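Local coordinates for protein putative NADH-depentdent flavin oxidoreductase (Cupriavidus metallidurans, PDB 5OCS) that probably acts as an FMN-dependent ene-reductase of the Old Yellow Enzyme family, drawing reducing equivalents from a nicotinamide cofactor, at residues D[284-289]-D[297-302]; D[324-327]-D[332-335]. All blocks are in the same frame, centred on the assembly; numbering follows the deposited sequence.

Contact 1 of 2, residues D[284-289]-D[297-302]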
ATOM      1  N   PRO D 284      27.929  13.988  -2.290  1.00 13.13           N
ATOM      2  CA  PRO D 284      28.918  15.051  -2.064  1.00 13.59           C
ATOM      3  C   PRO D 284      28.440  16.497  -2.301  1.00 14.20           C
ATOM      4  O   PRO D 284      28.907  17.474  -1.631  1.00 13.65           O
ATOM      5  CB  PRO D 284      30.071  14.666  -3.026  1.00 13.48           C
ATOM      6  CG  PRO D 284      29.461  13.772  -4.024  1.00 13.42           C
ATOM      7  CD  PRO D 284      28.365  13.030  -3.307  1.00 13.23           C
ATOM      8  N   TYR D 285      27.514  16.660  -3.247  1.00 12.84           N
ATOM      9  CA  TYR D 285      27.052  17.965  -3.573  1.00 13.25           C
ATOM     10  C   TYR D 285      26.126  18.461  -2.463  1.00 13.72           C
ATOM     11  O   TYR D 285      26.219  19.599  -2.057  1.00 13.56           O
ATOM     12  CB  TYR D 285      26.363  17.973  -4.915  1.00 13.92           C
ATOM     13  CG  TYR D 285      27.285  17.536  -6.037  1.00 14.07           C
ATOM     14  CD1 TYR D 285      28.552  18.134  -6.208  1.00 15.20           C
ATOM     15  CD2 TYR D 285      26.907  16.527  -6.928  1.00 14.55           C
ATOM     16  CE1 TYR D 285      29.393  17.743  -7.259  1.00 15.86           C
ATOM     17  CE2 TYR D 285      27.748  16.120  -7.954  1.00 14.98           C
ATOM     18  CZ  TYR D 285      28.974  16.761  -8.146  1.00 15.77           C
ATOM     19  OH  TYR D 285      29.833  16.345  -9.162  1.00 17.92           O
ATOM     20  N   ALA D 286      25.267  17.580  -1.969  1.00 13.78           N
ATOM     21  CA  ALA D 286      24.374  17.926  -0.858  1.00 13.86           C
ATOM     22  C   ALA D 286      25.231  18.267   0.372  1.00 13.76           C
ATOM     23  O   ALA D 286      24.964  19.236   1.068  1.00 13.51           O
ATOM     24  CB  ALA D 286      23.412  16.776  -0.552  1.00 13.68           C
ATOM     25  N   GLN D 287      26.294  17.502   0.583  1.00 14.10           N
ATOM     26  CA  GLN D 287      27.213  17.736   1.706  1.00 15.20           C
ATOM     27  C   GLN D 287      27.793  19.150   1.677  1.00 15.22           C
ATOM     28  O   GLN D 287      27.858  19.873   2.701  1.00 15.22           O
ATOM     29  CB  GLN D 287      28.312  16.663   1.720  1.00 16.36           C
ATOM     30  CG  GLN D 287      29.244  16.671   2.941  1.00 17.72           C
ATOM     31  CD  GLN D 287      30.306  17.770   2.932  1.00 19.73           C
ATOM     32  OE1 GLN D 287      30.699  18.281   1.884  1.00 20.03           O
ATOM     33  NE2 GLN D 287      30.710  18.193   4.115  1.00 22.08           N
ATOM     34  N   ARG D 288      28.207  19.559   0.490  1.00 15.06           N
ATOM     35  CA  ARG D 288      28.803  20.859   0.338  1.00 16.61           C
ATOM     36  C   ARG D 288      27.768  21.955   0.493  1.00 16.29           C
ATOM     37  O   ARG D 288      28.037  22.947   1.130  1.00 16.98           O
ATOM     38  CB  ARG D 288      29.481  20.979  -1.006  1.00 18.06           C
ATOM     39  CG  ARG D 288      30.187  22.318  -1.177  1.00 19.07           C
ATOM     40  CD  ARG D 288      30.965  22.271  -2.457  1.00 20.33           C
ATOM     41  NE  ARG D 288      31.504  23.577  -2.807  1.00 22.18           N
ATOM     42  CZ  ARG D 288      32.119  23.833  -3.951  1.00 21.85           C
ATOM     43  NH1 ARG D 288      32.288  22.863  -4.837  1.00 20.39           N
ATOM     44  NH2 ARG D 288      32.565  25.059  -4.197  1.00 21.79           N
ATOM     45  N   VAL D 289      26.570  21.781  -0.071  1.00 14.28           N
ATOM     46  CA  VAL D 289      25.535  22.808   0.065  1.00 15.69           C
ATOM     47  C   VAL D 289      25.131  23.008   1.535  1.00 15.32           C
ATOM     48  O   VAL D 289      24.903  24.130   1.968  1.00 14.64           O
ATOM     49  CB  VAL D 289      24.294  22.494  -0.802  1.00 15.41           C
ATOM     50  CG1 VAL D 289      23.106  23.390  -0.490  1.00 16.09           C
ATOM     51  CG2 VAL D 289      24.634  22.612  -2.282  1.00 15.36           C
ATOM     52  N   THR D 297      18.998  20.759   4.564  1.00 13.67           N
ATOM     53  CA  THR D 297      19.411  20.272   3.269  1.00 13.31           C
ATOM     54  C   THR D 297      18.849  18.889   3.114  1.00 13.15           C
ATOM     55  O   THR D 297      19.223  17.959   3.829  1.00 12.50           O
ATOM     56  CB  THR D 297      20.937  20.263   3.152  1.00 13.70           C
ATOM     57  OG1 THR D 297      21.394  21.605   3.348  1.00 13.75           O
ATOM     58  CG2 THR D 297      21.375  19.752   1.820  1.00 14.44           C
ATOM     59  N   MET D 298      17.930  18.744   2.178  1.00 13.52           N
ATOM     60  CA  MET D 298      17.421  17.430   1.830  1.00 13.04           C
ATOM     61  C   MET D 298      18.232  16.911   0.657  1.00 12.39           C
ATOM     62  O   MET D 298      18.449  17.642  -0.258  1.00 12.49           O
ATOM     63  CB  MET D 298      15.953  17.476   1.383  1.00 15.31           C
ATOM     64  CG  MET D 298      15.010  18.288   2.217  1.00 18.06           C
ATOM     65  SD  MET D 298      13.296  17.984   1.589  1.00 24.02           S
ATOM     66  CE  MET D 298      12.383  19.178   2.564  1.00 25.81           C
ATOM     67  N   ALA D 299      18.684  15.677   0.699  1.00 11.46           N
ATOM     68  CA  ALA D 299      19.454  15.106  -0.365  1.00 11.17           C
ATOM     69  C   ALA D 299      18.715  13.925  -0.965  1.00 10.14           C
ATOM     70  O   ALA D 299      18.233  13.048  -0.237  1.00  9.43           O
ATOM     71  CB  ALA D 299      20.782  14.633   0.156  1.00 11.82           C
ATOM     72  N   VAL D 300      18.652  13.906  -2.295  1.00  9.99           N
ATOM     73  CA  VAL D 300      18.221  12.700  -3.016  1.00  9.95           C
ATOM     74  C   VAL D 300      19.218  11.622  -2.711  1.00 10.63           C
ATOM     75  O   VAL D 300      20.453  11.817  -2.913  1.00 11.43           O
ATOM     76  CB  VAL D 300      18.191  12.919  -4.517  1.00 10.21           C
ATOM     77  CG1 VAL D 300      17.917  11.592  -5.233  1.00 11.11           C
ATOM     78  CG2 VAL D 300      17.114  13.925  -4.876  1.00  9.77           C
ATOM     79  N   GLY D 301      18.717  10.525  -2.160  1.00 11.11           N
ATOM     80  CA  GLY D 301      19.506   9.373  -1.812  1.00 12.04           C
ATOM     81  C   GLY D 301      19.183   8.205  -2.731  1.00 12.37           C
ATOM     82  O   GLY D 301      18.125   7.541  -2.555  1.00 12.43           O
ATOM     83  N   LEU D 302      20.077   7.911  -3.679  1.00 11.65           N
ATOM     84  CA  LEU D 302      19.873   6.767  -4.582  1.00 12.70           C
ATOM     85  C   LEU D 302      20.404   5.537  -3.889  1.00 12.48           C
ATOM     86  O   LEU D 302      21.409   4.976  -4.288  1.00 13.35           O
ATOM     87  CB  LEU D 302      20.559   7.009  -5.942  1.00 12.87           C
ATOM     88  CG  LEU D 302      20.086   8.253  -6.684  1.00 13.87           C
ATOM     89  CD1 LEU D 302      20.896   8.347  -7.984  1.00 14.34           C
ATOM     90  CD2 LEU D 302      18.596   8.292  -6.980  1.00 13.91           C
TER
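Thr297 turns its two branches to different tasks against Ala286: with chi1 at -59°, OG1 stands beside its own backbone N, while CG2 lies anti to that nitrogen and is carried toward the helix. There the methyl approaches the backbone oxygen of Ala286, with CG2 to O at 3.7 Å, and lies 4.3 Å from CB of the same alanine. OG1 is turned back to the carbonyl of Leu295, which satisfies it by a hydrogen bond; toward the helix it makes no more than a loose approach to the main chain of Val289. Two residues along the strand, methyl meets methyl: CB of Ala286 and CB of Ala299 point at each other and stand 3.5 Å apart, tighter than usual for two carbons. The two alanines let the backbones come close, with the CA atoms of this pair separated by 5.7 Å. Val289, one helical turn after Ala286, also directs its CB toward the strand, at the margin of the contact, and touches Val262 and Ser251 as well.

The axes of segments 284-289 and 297-300 approach to 8.4 Å and run nearly antiparallel, at 174°. This is the return half of a beta-alpha-beta crossover in the TIM barrel: helix 284-293 follows strand 262-265 and packs on the outer side of strand 297-300. Met298 points away from the helix, against His263 and Trp229. Backbone hydrogen bonds tie strand 297-300 to strand 262-265 on one side and to strand 320-323 on the other, while helix 244-256 flanks helix 284-293.

Contact 2 of 2, residues D[324-327]-D[332-335]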
ATOM      1  N   ALA D 324      13.325   7.352  -3.310  1.00 10.09           N
ATOM      2  CA  ALA D 324      12.366   7.191  -4.395  1.00  9.83           C
ATOM      3  C   ALA D 324      12.150   5.686  -4.674  1.00 10.46           C
ATOM      4  O   ALA D 324      11.212   5.115  -4.124  1.00 10.30           O
ATOM      5  CB  ALA D 324      12.801   8.004  -5.595  1.00  9.71           C
ATOM      6  N   ARG D 325      12.952   5.080  -5.563  1.00 11.08           N
ATOM      7  CA  ARG D 325      12.706   3.755  -6.043  1.00 12.77           C
ATOM      8  C   ARG D 325      12.599   2.718  -4.940  1.00 11.87           C
ATOM      9  O   ARG D 325      11.742   1.863  -5.040  1.00 12.10           O
ATOM     10  CB  ARG D 325      13.759   3.340  -7.080  1.00 14.98           C
ATOM     11  CG  ARG D 325      13.521   4.061  -8.387  1.00 18.43           C
ATOM     12  CD  ARG D 325      14.382   3.489  -9.497  1.00 22.99           C
ATOM     13  NE  ARG D 325      14.103   4.159 -10.767  1.00 27.15           N
ATOM     14  CZ  ARG D 325      14.624   3.808 -11.940  1.00 30.13           C
ATOM     15  NH1 ARG D 325      15.477   2.792 -12.031  1.00 29.94           N
ATOM     16  NH2 ARG D 325      14.275   4.482 -13.036  1.00 32.25           N
ATOM     17  N   ALA D 326      13.430   2.801  -3.905  1.00 12.37           N
ATOM     18  CA  ALA D 326      13.346   1.799  -2.837  1.00 11.52           C
ATOM     19  C   ALA D 326      12.004   1.844  -2.114  1.00 11.36           C
ATOM     20  O   ALA D 326      11.609   0.826  -1.562  1.00 11.27           O
ATOM     21  CB  ALA D 326      14.489   1.904  -1.830  1.00 11.95           C
ATOM     22  N   MET D 327      11.371   3.019  -2.071  1.00 10.30           N
ATOM     23  CA  MET D 327      10.033   3.151  -1.485  1.00 11.04           C
ATOM     24  C   MET D 327       8.995   2.459  -2.348  1.00 10.53           C
ATOM     25  O   MET D 327       8.010   1.971  -1.788  1.00 10.08           O
ATOM     26  CB  MET D 327       9.621   4.616  -1.307  1.00 11.74           C
ATOM     27  CG  MET D 327      10.296   5.385  -0.198  1.00 13.06           C
ATOM     28  SD  MET D 327       9.944   4.753   1.470  1.00 14.57           S
ATOM     29  CE  MET D 327       8.221   4.302   1.447  1.00 16.28           C
ATOM     30  N   ARG D 332       7.172  -0.324   2.841  1.00  8.38           N
ATOM     31  CA  ARG D 332       7.449  -0.371   4.255  1.00  8.35           C
ATOM     32  C   ARG D 332       8.932  -0.087   4.582  1.00  8.59           C
ATOM     33  O   ARG D 332       9.407  -0.406   5.710  1.00 10.10           O
ATOM     34  CB  ARG D 332       7.059  -1.738   4.827  1.00  8.38           C
ATOM     35  CG  ARG D 332       5.632  -2.178   4.491  1.00  8.88           C
ATOM     36  CD  ARG D 332       4.553  -1.298   5.103  1.00  8.88           C
ATOM     37  NE  ARG D 332       3.324  -2.078   4.994  1.00  9.29           N
ATOM     38  CZ  ARG D 332       2.327  -1.900   4.140  1.00  9.93           C
ATOM     39  NH1 ARG D 332       2.213  -0.812   3.407  1.00  9.82           N
ATOM     40  NH2 ARG D 332       1.366  -2.824   4.104  1.00  9.79           N
ATOM     41  N   TRP D 333       9.671   0.496   3.637  1.00  8.34           N
ATOM     42  CA  TRP D 333      11.092   0.776   3.843  1.00  8.94           C
ATOM     43  C   TRP D 333      11.422   1.413   5.205  1.00  9.06           C
ATOM     44  O   TRP D 333      12.376   0.949   5.892  1.00  9.18           O
ATOM     45  CB  TRP D 333      11.662   1.637   2.694  1.00  9.66           C
ATOM     46  CG  TRP D 333      13.185   1.714   2.689  1.00  9.97           C
ATOM     47  CD1 TRP D 333      14.016   0.924   1.985  1.00 10.81           C
ATOM     48  CD2 TRP D 333      14.018   2.614   3.445  1.00  9.92           C
ATOM     49  NE1 TRP D 333      15.325   1.254   2.239  1.00 10.62           N
ATOM     50  CE2 TRP D 333      15.360   2.295   3.121  1.00  9.83           C
ATOM     51  CE3 TRP D 333      13.761   3.673   4.331  1.00 10.01           C
ATOM     52  CZ2 TRP D 333      16.445   2.977   3.661  1.00 10.46           C
ATOM     53  CZ3 TRP D 333      14.857   4.362   4.887  1.00 11.03           C
ATOM     54  CH2 TRP D 333      16.183   3.990   4.538  1.00 10.17           C
ATOM     55  N   PRO D 334      10.636   2.401   5.659  1.00  8.76           N
ATOM     56  CA  PRO D 334      10.991   2.991   6.952  1.00  8.77           C
ATOM     57  C   PRO D 334      10.775   2.015   8.100  1.00  9.17           C
ATOM     58  O   PRO D 334      11.562   2.020   9.065  1.00  9.00           O
ATOM     59  CB  PRO D 334      10.091   4.233   7.068  1.00  8.92           C
ATOM     60  CG  PRO D 334       9.627   4.508   5.628  1.00  8.81           C
ATOM     61  CD  PRO D 334       9.540   3.152   4.999  1.00  8.61           C
ATOM     62  N   TRP D 335       9.772   1.132   8.013  1.00  9.38           N
ATOM     63  CA  TRP D 335       9.668   0.083   9.061  1.00  9.92           C
ATOM     64  C   TRP D 335      10.931  -0.842   9.102  1.00  9.97           C
ATOM     65  O   TRP D 335      11.509  -1.164  10.171  1.00 10.67           O
ATOM     66  CB  TRP D 335       8.495  -0.828   8.815  1.00  9.73           C
ATOM     67  CG  TRP D 335       7.136  -0.212   8.769  1.00  9.76           C
ATOM     68  CD1 TRP D 335       6.796   1.108   8.762  1.00  9.62           C
ATOM     69  CD2 TRP D 335       5.917  -0.951   8.643  1.00  9.76           C
ATOM     70  NE1 TRP D 335       5.420   1.234   8.695  1.00 10.23           N
ATOM     71  CE2 TRP D 335       4.866  -0.024   8.640  1.00  9.89           C
ATOM     72  CE3 TRP D 335       5.623  -2.324   8.591  1.00  9.64           C
ATOM     73  CZ2 TRP D 335       3.522  -0.428   8.525  1.00 10.62           C
ATOM     74  CZ3 TRP D 335       4.311  -2.714   8.481  1.00 10.24           C
ATOM     75  CH2 TRP D 335       3.277  -1.764   8.452  1.00  9.78           C
TER
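Met327 bends its thioether against Trp333 and Pro334 where the short helix 325-329, which follows the last strand of the TIM barrel, meets the first turn of helix 333-341. The sulfur rests against both residues: SD is 3.8 Å from CB of Trp333 and 3.9 Å from CD of Pro334. SD and the methyl CE end against CD of Pro334, whereas Met327 crosses Trp333 at about a right angle. Bends at both chi2 and chi3 fold the methionine over in this way. SD also makes an oblique Met-aromatic contact, 5.5 Å from the centroid of the five-membered ring of Trp333 and 57° off its normal. A second, simpler touch comes from Ala326, whose CB lies 4.0 Å from CD1 of Trp333.

Behind this apolar shell, CG of Trp333 is anti to the backbone N (chi1 -168°), which directs the indole to where CD1 can meet Ala326. Ile19, on the first barrel strand, adds a further surface against both Trp333 and Pro334. On the other side of the joint, Ala324, just before the short helix, and Arg325, at its start, are both FMN-binding residues; the placement is consistent with the phosphate-binding helix that follows the eighth strand in many TIM barrels.

Arg332, at the N-cap position of helix 333-341, places CD 3.4 Å above the plane of the Trp335 ring, offset toward its rim. Its guanidinium reaches the second subunit, NE bonding to O of Leu328 and NH1 to OE1 of Gln44 there. Within the chain, the indole NE1 of Trp333 donates its hydrogen bond to the backbone O of Thr304.

In the fold
The contacts come one after the other in sequence, their centres 18 Å apart and their nearest atoms about 5 Å apart. Both lead to the FMN site at the C-terminal ends of the barrel strands: segment 297-302 ends at Leu302, and segment 324-327 starts with Ala324 and Arg325. No FMN is bound to this chain in the model. The Ala326 side chain lies about 9 Å from that of Leu302, and the side chain of Ala299 is about 9 Å from that of Arg231, another FMN-binding residue. Contact 1 packs a helix on the outside of the barrel wall, whereas contact 2 joins two helices after the last strand and extends to the dimer interface.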